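Local atomic coordinates of acyl-[acyl-carrier-protein]--UDP-N-acetylglucosamine O-acyltransferase (Helicobacter pylori, PDB entry 1J2Z), a protein that catalyses the first step of lipid A biosynthesis, transferring a (3R)-hydroxyacyl chain from acyl-carrier protein to UDP-N-acetylglucosamine, as a homotrimer. Residues Met114-Val119 / Leu131-Thr136. Residues are numbered along the deposited sequence; the frame is centred on the assembly and turned at random.
With SOG (octyl 1-thio-beta-D-glucopyranoside), chain B; SOG (octyl 1-thio-beta-D-glucopyranoside), chain C.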
loop_
_atom_site.group_PDB
_atom_site.type_symbol
_atom_site.label_atom_id
_atom_site.label_comp_id
_atom_site.label_asym_id
_atom_site.label_seq_id
_atom_site.Cartn_x
_atom_site.Cartn_y
_atom_site.Cartn_z
ATOM N N MET A 114 2.478 -7.447 9.714
ATOM C CA MET A 114 1.147 -6.866 9.605
ATOM C C MET A 114 0.611 -6.947 8.183
ATOM O O MET A 114 1.292 -7.439 7.285
ATOM C CB MET A 114 1.165 -5.420 10.109
ATOM C CG MET A 114 1.376 -5.332 11.621
ATOM S SD MET A 114 1.318 -3.664 12.296
ATOM C CE MET A 114 2.759 -3.680 13.326
ATOM N N ALA A 115 -0.613 -6.468 7.984
ATOM C CA ALA A 115 -1.264 -6.533 6.679
ATOM C C ALA A 115 -0.546 -5.827 5.537
ATOM O O ALA A 115 0.163 -4.840 5.736
ATOM C CB ALA A 115 -2.701 -6.014 6.794
ATOM N N TYR A 116 -0.750 -6.357 4.335
ATOM C CA TYR A 116 -0.172 -5.829 3.105
ATOM C C TYR A 116 1.357 -5.865 3.045
ATOM O O TYR A 116 1.958 -5.178 2.219
ATOM C CB TYR A 116 -0.648 -4.388 2.859
ATOM C CG TYR A 116 -2.115 -4.142 3.164
ATOM C CD1 TYR A 116 -2.507 -3.669 4.413
ATOM C CD2 TYR A 116 -3.104 -4.363 2.202
ATOM C CE1 TYR A 116 -3.837 -3.418 4.706
ATOM C CE2 TYR A 116 -4.456 -4.111 2.485
ATOM C CZ TYR A 116 -4.808 -3.638 3.748
ATOM O OH TYR A 116 -6.119 -3.390 4.073
ATOM N N VAL A 117 1.987 -6.648 3.916
ATOM C CA VAL A 117 3.447 -6.748 3.909
ATOM C C VAL A 117 3.915 -7.693 2.799
ATOM O O VAL A 117 3.390 -8.792 2.648
ATOM C CB VAL A 117 3.994 -7.282 5.263
ATOM C CG1 VAL A 117 5.450 -7.727 5.106
ATOM C CG2 VAL A 117 3.900 -6.197 6.331
ATOM N N HIS A 118 4.886 -7.255 2.007
ATOM C CA HIS A 118 5.415 -8.115 0.954
ATOM C C HIS A 118 6.876 -8.457 1.211
ATOM O O HIS A 118 7.699 -7.571 1.429
ATOM C CB HIS A 118 5.314 -7.463 -0.426
ATOM C CG HIS A 118 6.038 -8.227 -1.495
ATOM N ND1 HIS A 118 7.071 -7.688 -2.228
ATOM C CD2 HIS A 118 5.910 -9.508 -1.913
ATOM C CE1 HIS A 118 7.551 -8.603 -3.052
ATOM N NE2 HIS A 118 6.864 -9.717 -2.880
ATOM N N VAL A 119 7.190 -9.746 1.184
ATOM C CA VAL A 119 8.562 -10.197 1.375
ATOM C C VAL A 119 8.996 -10.827 0.059
ATOM O O VAL A 119 8.483 -11.870 -0.339
ATOM C CB VAL A 119 8.668 -11.226 2.511
ATOM C CG1 VAL A 119 10.117 -11.715 2.640
ATOM C CG2 VAL A 119 8.212 -10.594 3.810
ATOM N N LEU A 131 7.112 -6.099 11.284
ATOM C CA LEU A 131 7.033 -5.327 10.052
ATOM C C LEU A 131 5.606 -4.805 9.996
ATOM O O LEU A 131 4.659 -5.590 9.906
ATOM C CB LEU A 131 7.320 -6.199 8.820
ATOM C CG LEU A 131 8.589 -7.064 8.746
ATOM C CD1 LEU A 131 8.880 -7.398 7.285
ATOM C CD2 LEU A 131 9.769 -6.340 9.340
ATOM N N ALA A 132 5.457 -3.485 10.070
ATOM C CA ALA A 132 4.143 -2.840 10.048
ATOM C C ALA A 132 3.463 -2.841 8.683
ATOM O O ALA A 132 4.052 -3.248 7.681
ATOM C CB ALA A 132 4.262 -1.406 10.556
ATOM N N ASN A 133 2.221 -2.357 8.658
ATOM C CA ASN A 133 1.419 -2.298 7.438
ATOM C C ASN A 133 2.171 -1.837 6.199
ATOM O O ASN A 133 2.884 -0.831 6.230
ATOM C CB ASN A 133 0.205 -1.363 7.612
ATOM C CG ASN A 133 -0.898 -1.966 8.473
ATOM O OD1 ASN A 133 -2.084 -1.852 8.152
ATOM N ND2 ASN A 133 -0.518 -2.589 9.571
ATOM N N GLY A 134 1.993 -2.584 5.114
ATOM C CA GLY A 134 2.588 -2.231 3.838
ATOM C C GLY A 134 4.092 -2.216 3.668
ATOM O O GLY A 134 4.572 -1.697 2.660
ATOM N N VAL A 135 4.845 -2.758 4.620
ATOM C CA VAL A 135 6.294 -2.775 4.450
ATOM C C VAL A 135 6.587 -3.584 3.196
ATOM O O VAL A 135 6.018 -4.656 2.993
ATOM C CB VAL A 135 7.015 -3.406 5.661
ATOM C CG1 VAL A 135 8.473 -3.690 5.316
ATOM C CG2 VAL A 135 6.951 -2.451 6.847
ATOM N N THR A 136 7.472 -3.061 2.354
ATOM C CA THR A 136 7.822 -3.719 1.108
ATOM C C THR A 136 9.305 -4.055 1.047
ATOM O O THR A 136 10.157 -3.166 1.050
ATOM C CB THR A 136 7.467 -2.823 -0.098
ATOM O OG1 THR A 136 6.065 -2.522 -0.071
ATOM C CG2 THR A 136 7.799 -3.529 -1.402
HETATM C C1 SOG B . 12.434 -6.573 -6.946
HETATM C C2 SOG B . 12.358 -8.109 -7.133
HETATM C C3 SOG B . 10.888 -8.545 -7.202
HETATM C C4 SOG B . 10.209 -8.130 -5.892
HETATM C C5 SOG B . 10.308 -6.591 -5.736
HETATM C C6 SOG B . 9.665 -6.136 -4.433
HETATM C "C1'" SOG B . 14.041 -4.860 -7.441
HETATM C "C2'" SOG B . 14.612 -3.964 -6.359
HETATM C "C3'" SOG B . 15.559 -2.934 -6.945
HETATM C "C4'" SOG B . 16.139 -2.033 -5.864
HETATM C "C5'" SOG B . 17.089 -1.002 -6.459
HETATM C "C6'" SOG B . 17.557 -0.023 -5.402
HETATM C "C7'" SOG B . 18.499 1.007 -5.979
HETATM C "C8'" SOG B . 18.946 1.970 -4.904
HETATM S S1 SOG B . 13.802 -6.148 -6.859
HETATM O O2 SOG B . 13.032 -8.489 -8.326
HETATM O O3 SOG B . 10.807 -9.947 -7.361
HETATM O O4 SOG B . 8.848 -8.526 -5.909
HETATM O O5 SOG B . 11.711 -6.201 -5.738
HETATM O O6 SOG B . 8.272 -5.971 -4.614
HETATM C C1 SOG C . -0.770 0.401 15.662
HETATM C C2 SOG C . -1.832 -0.527 16.301
HETATM C C3 SOG C . -2.108 -1.712 15.364
HETATM C C4 SOG C . -2.616 -1.153 14.030
HETATM C C5 SOG C . -1.531 -0.226 13.424
HETATM C C6 SOG C . -2.005 0.371 12.107
HETATM C "C1'" SOG C . 0.846 1.978 16.477
HETATM C "C2'" SOG C . 0.840 3.429 16.038
HETATM C "C3'" SOG C . 1.996 4.193 16.653
HETATM C "C4'" SOG C . 1.995 5.651 16.220
HETATM C "C5'" SOG C . 3.157 6.413 16.843
HETATM C "C6'" SOG C . 3.232 7.825 16.301
HETATM C "C7'" SOG C . 4.382 8.592 16.910
HETATM C "C8'" SOG C . 4.433 9.994 16.351
HETATM S S1 SOG C . -0.513 1.527 16.514
HETATM O O2 SOG C . -1.372 -1.002 17.560
HETATM O O3 SOG C . -3.085 -2.559 15.932
HETATM O O4 SOG C . -2.895 -2.218 13.138
HETATM O O5 SOG C . -1.246 0.851 14.362
HETATM O O6 SOG C . -1.747 -0.530 11.047
#
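Three backbone hydrogen bonds tie Met114-Val119 to Leu131-Thr136, a set that illustrates how a left-handed beta-helix stacks one coil on the next, corner included. Met114 N donates to Leu131 O at 2.9 Å. Gly134 N to Ala115 O and His118 N to Val135 O both measure 3.0 Å. Between the outer two bonds both segments make a type II turn, with Tyr116 and Gly134 at equivalent positions of positive phi. A weaker CA-H...O contact from Gly134 CA to Tyr116 O, 3.4 Å, accompanies them at the corner.

The side chain of Asn133 crosses that of Met114 at about a right angle, ND2 lying 3.3 Å from Met114 CB; the same ND2 is hydrogen-bonded to Gln69 of the second subunit and lies 2.8 Å from O6 of the octyl thioglucoside of chain C. Met114 bends at chi3 (-133°), and its CE meets Ala132 CB. On the inner side, Val117 CG2, anti to its own carbonyl carbon, sits 3.2 Å from Ala132 O, while CG1 packs on Leu131 CD1.

His118, its ring edge facing the octyl thioglucoside of chain B, bridges in parallel to Thr136, pairing strand 118-119 with 136-137; strand 93-94 lies on its other side. Leu131 and Val135 pack on Ile149 of strand 148-149, next to 130-131 in its sheet.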